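Local coordinates for DUF3856 domain-containing protein (Chlorobium tepidum, PDB 2HR2), which is of unknown function but has a TPR-like alpha-alpha superhelix fold, an architecture that in relatives often serves protein-protein binding, at residues A[103-108]-A[125-130]. Sequence-based numbering, arbitrary orientation.
Sequences SAVYSR and FKKVVE
Val128 pushes its CG2 methyl into the flank of helix 97-114, between Val105 and Tyr106, and this methyl is the centre of the cluster the three residues form. It meets Val105 CG1, with Val128 CG2 and Val105 CG1 3.7 Å apart; the two valine side chains point at each other's helices and lie alongside each other, running opposite ways. It also rests against the backbone of Tyr106, where Val128 CG2 lies 3.7 Å from Tyr106 CA, and it reaches the tyrosine CB. In Val128, CG1 is anti to the backbone N (chi1 172°), which leaves CG2 beside that N and facing helix 97-114. The methyl lies at the edge of the Tyr106 ring, near its plane.

Two further contacts flank this cluster. The tyrosine ring projects from the flank of its helix, its CG anti to the backbone N (chi1 -178°), and its CE1 comes up to Phe125. There Tyr106 CE1 and Phe125 CE1 come within 4.3 Å, the tyrosine atom approaching the phenylalanine ring at its edge; this is a loose apolar touch. At the opposite margin, Val105 CG1 packs against the aliphatic start of Lys127, 4.0 Å from its CG, before the lysine chain bends at chi2 and carries its amine away.

The segment axes approach to 8.9 Å and run nearly antiparallel, at 158°, as expected for the paired helices of a TPR-like superhelix. Neighbouring helices pack on several faces of the pair: helix 142-157 meets Tyr106 through Met145 and Val148 and Phe125 through Ala149 and Ile153, while Leu84 of helix 73-90 touches Val105. Helix 52-69 lies behind segment 103-108, with Ala64 and Glu65 against Ser107.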
loop_
_atom_site.group_PDB
_atom_site.type_symbol
_atom_site.label_atom_id
_atom_site.label_comp_id
_atom_site.label_asym_id
_atom_site.label_seq_id
_atom_site.Cartn_x
_atom_site.Cartn_y
_atom_site.Cartn_z
ATOM N N SER A 103 -0.144 -5.617 0.476
ATOM C CA SER A 103 -0.702 -4.682 -0.495
ATOM C C SER A 103 0.391 -3.874 -1.200
ATOM O O SER A 103 0.366 -3.719 -2.419
ATOM C CB SER A 103 -1.680 -3.731 0.210
ATOM O OG SER A 103 -2.115 -2.690 -0.652
ATOM N N ALA A 104 1.341 -3.358 -0.426
ATOM C CA ALA A 104 2.439 -2.561 -0.972
ATOM C C ALA A 104 3.333 -3.365 -1.913
ATOM O O ALA A 104 3.788 -2.846 -2.932
ATOM C CB ALA A 104 3.264 -1.964 0.154
ATOM N N VAL A 105 3.583 -4.625 -1.568
ATOM C CA VAL A 105 4.403 -5.508 -2.399
ATOM C C VAL A 105 3.664 -5.789 -3.710
ATOM O O VAL A 105 4.272 -5.807 -4.779
ATOM C CB VAL A 105 4.748 -6.825 -1.648
ATOM C CG1 VAL A 105 5.523 -7.793 -2.525
ATOM C CG2 VAL A 105 5.561 -6.530 -0.407
ATOM N N TYR A 106 2.353 -5.996 -3.614
ATOM C CA TYR A 106 1.511 -6.244 -4.775
ATOM C C TYR A 106 1.467 -5.018 -5.676
ATOM O O TYR A 106 1.611 -5.144 -6.888
ATOM C CB TYR A 106 0.113 -6.635 -4.312
ATOM C CG TYR A 106 -0.851 -6.974 -5.421
ATOM C CD1 TYR A 106 -0.652 -8.095 -6.221
ATOM C CD2 TYR A 106 -1.989 -6.206 -5.636
ATOM C CE1 TYR A 106 -1.546 -8.423 -7.226
ATOM C CE2 TYR A 106 -2.877 -6.523 -6.635
ATOM C CZ TYR A 106 -2.656 -7.633 -7.428
ATOM O OH TYR A 106 -3.559 -7.950 -8.416
ATOM N N SER A 107 1.287 -3.839 -5.085
ATOM C CA SER A 107 1.297 -2.587 -5.843
ATOM C C SER A 107 2.624 -2.404 -6.584
ATOM O O SER A 107 2.642 -1.969 -7.737
ATOM C CB SER A 107 1.063 -1.382 -4.919
ATOM O OG SER A 107 -0.238 -1.374 -4.356
ATOM N N ARG A 108 3.728 -2.736 -5.917
ATOM C CA ARG A 108 5.045 -2.619 -6.519
ATOM C C ARG A 108 5.174 -3.536 -7.724
ATOM O O ARG A 108 5.735 -3.142 -8.746
ATOM C CB ARG A 108 6.141 -2.937 -5.504
ATOM C CG ARG A 108 7.538 -2.743 -6.066
ATOM C CD ARG A 108 8.587 -2.671 -4.985
ATOM N NE ARG A 108 9.836 -2.156 -5.541
ATOM C CZ ARG A 108 10.764 -2.891 -6.140
ATOM N NH1 ARG A 108 10.621 -4.199 -6.301
ATOM N NH2 ARG A 108 11.848 -2.295 -6.601
ATOM N N PHE A 125 5.874 -10.657 -7.690
ATOM C CA PHE A 125 4.622 -11.429 -7.724
ATOM C C PHE A 125 4.775 -12.741 -6.955
ATOM O O PHE A 125 3.839 -13.178 -6.292
ATOM C CB PHE A 125 4.148 -11.727 -9.150
ATOM C CG PHE A 125 3.488 -10.563 -9.835
ATOM C CD1 PHE A 125 2.277 -10.073 -9.376
ATOM C CD2 PHE A 125 4.048 -9.993 -10.967
ATOM C CE1 PHE A 125 1.647 -9.011 -10.011
ATOM C CE2 PHE A 125 3.420 -8.933 -11.613
ATOM C CZ PHE A 125 2.218 -8.442 -11.132
ATOM N N LYS A 126 5.948 -13.367 -7.057
ATOM C CA LYS A 126 6.236 -14.589 -6.308
ATOM C C LYS A 126 6.221 -14.279 -4.807
ATOM O O LYS A 126 5.693 -15.059 -4.018
ATOM C CB LYS A 126 7.596 -15.180 -6.710
ATOM C CG LYS A 126 7.875 -16.587 -6.167
ATOM C CD LYS A 126 9.275 -17.108 -6.556
ATOM N N LYS A 127 6.793 -13.133 -4.428
ATOM C CA LYS A 127 6.861 -12.700 -3.028
ATOM C C LYS A 127 5.464 -12.488 -2.442
ATOM O O LYS A 127 5.242 -12.775 -1.266
ATOM C CB LYS A 127 7.703 -11.412 -2.915
ATOM C CG LYS A 127 7.950 -10.868 -1.499
ATOM C CD LYS A 127 8.908 -11.729 -0.676
ATOM C CE LYS A 127 9.101 -11.143 0.729
ATOM N NZ LYS A 127 10.025 -11.950 1.576
ATOM N N VAL A 128 4.534 -11.983 -3.255
ATOM C CA VAL A 128 3.157 -11.776 -2.808
ATOM C C VAL A 128 2.542 -13.116 -2.411
ATOM O O VAL A 128 1.941 -13.231 -1.343
ATOM C CB VAL A 128 2.273 -11.082 -3.884
ATOM C CG1 VAL A 128 0.811 -11.070 -3.465
ATOM C CG2 VAL A 128 2.735 -9.656 -4.129
ATOM N N VAL A 129 2.715 -14.126 -3.258
ATOM C CA VAL A 129 2.171 -15.453 -2.984
ATOM C C VAL A 129 2.825 -16.053 -1.740
ATOM O O VAL A 129 2.138 -16.612 -0.893
ATOM C CB VAL A 129 2.333 -16.413 -4.186
ATOM C CG1 VAL A 129 1.818 -17.813 -3.837
ATOM C CG2 VAL A 129 1.595 -15.871 -5.412
ATOM N N GLU A 130 4.146 -15.924 -1.630
ATOM C CA GLU A 130 4.880 -16.452 -0.478
ATOM C C GLU A 130 4.417 -15.825 0.842
ATOM O O GLU A 130 4.257 -16.524 1.842
ATOM C CB GLU A 130 6.394 -16.284 -0.668
ATOM C CG GLU A 130 6.985 -17.236 -1.719
ATOM C CD GLU A 130 8.474 -17.010 -1.980
ATOM O OE1 GLU A 130 8.911 -15.837 -2.040
ATOM O OE2 GLU A 130 9.211 -18.008 -2.151
#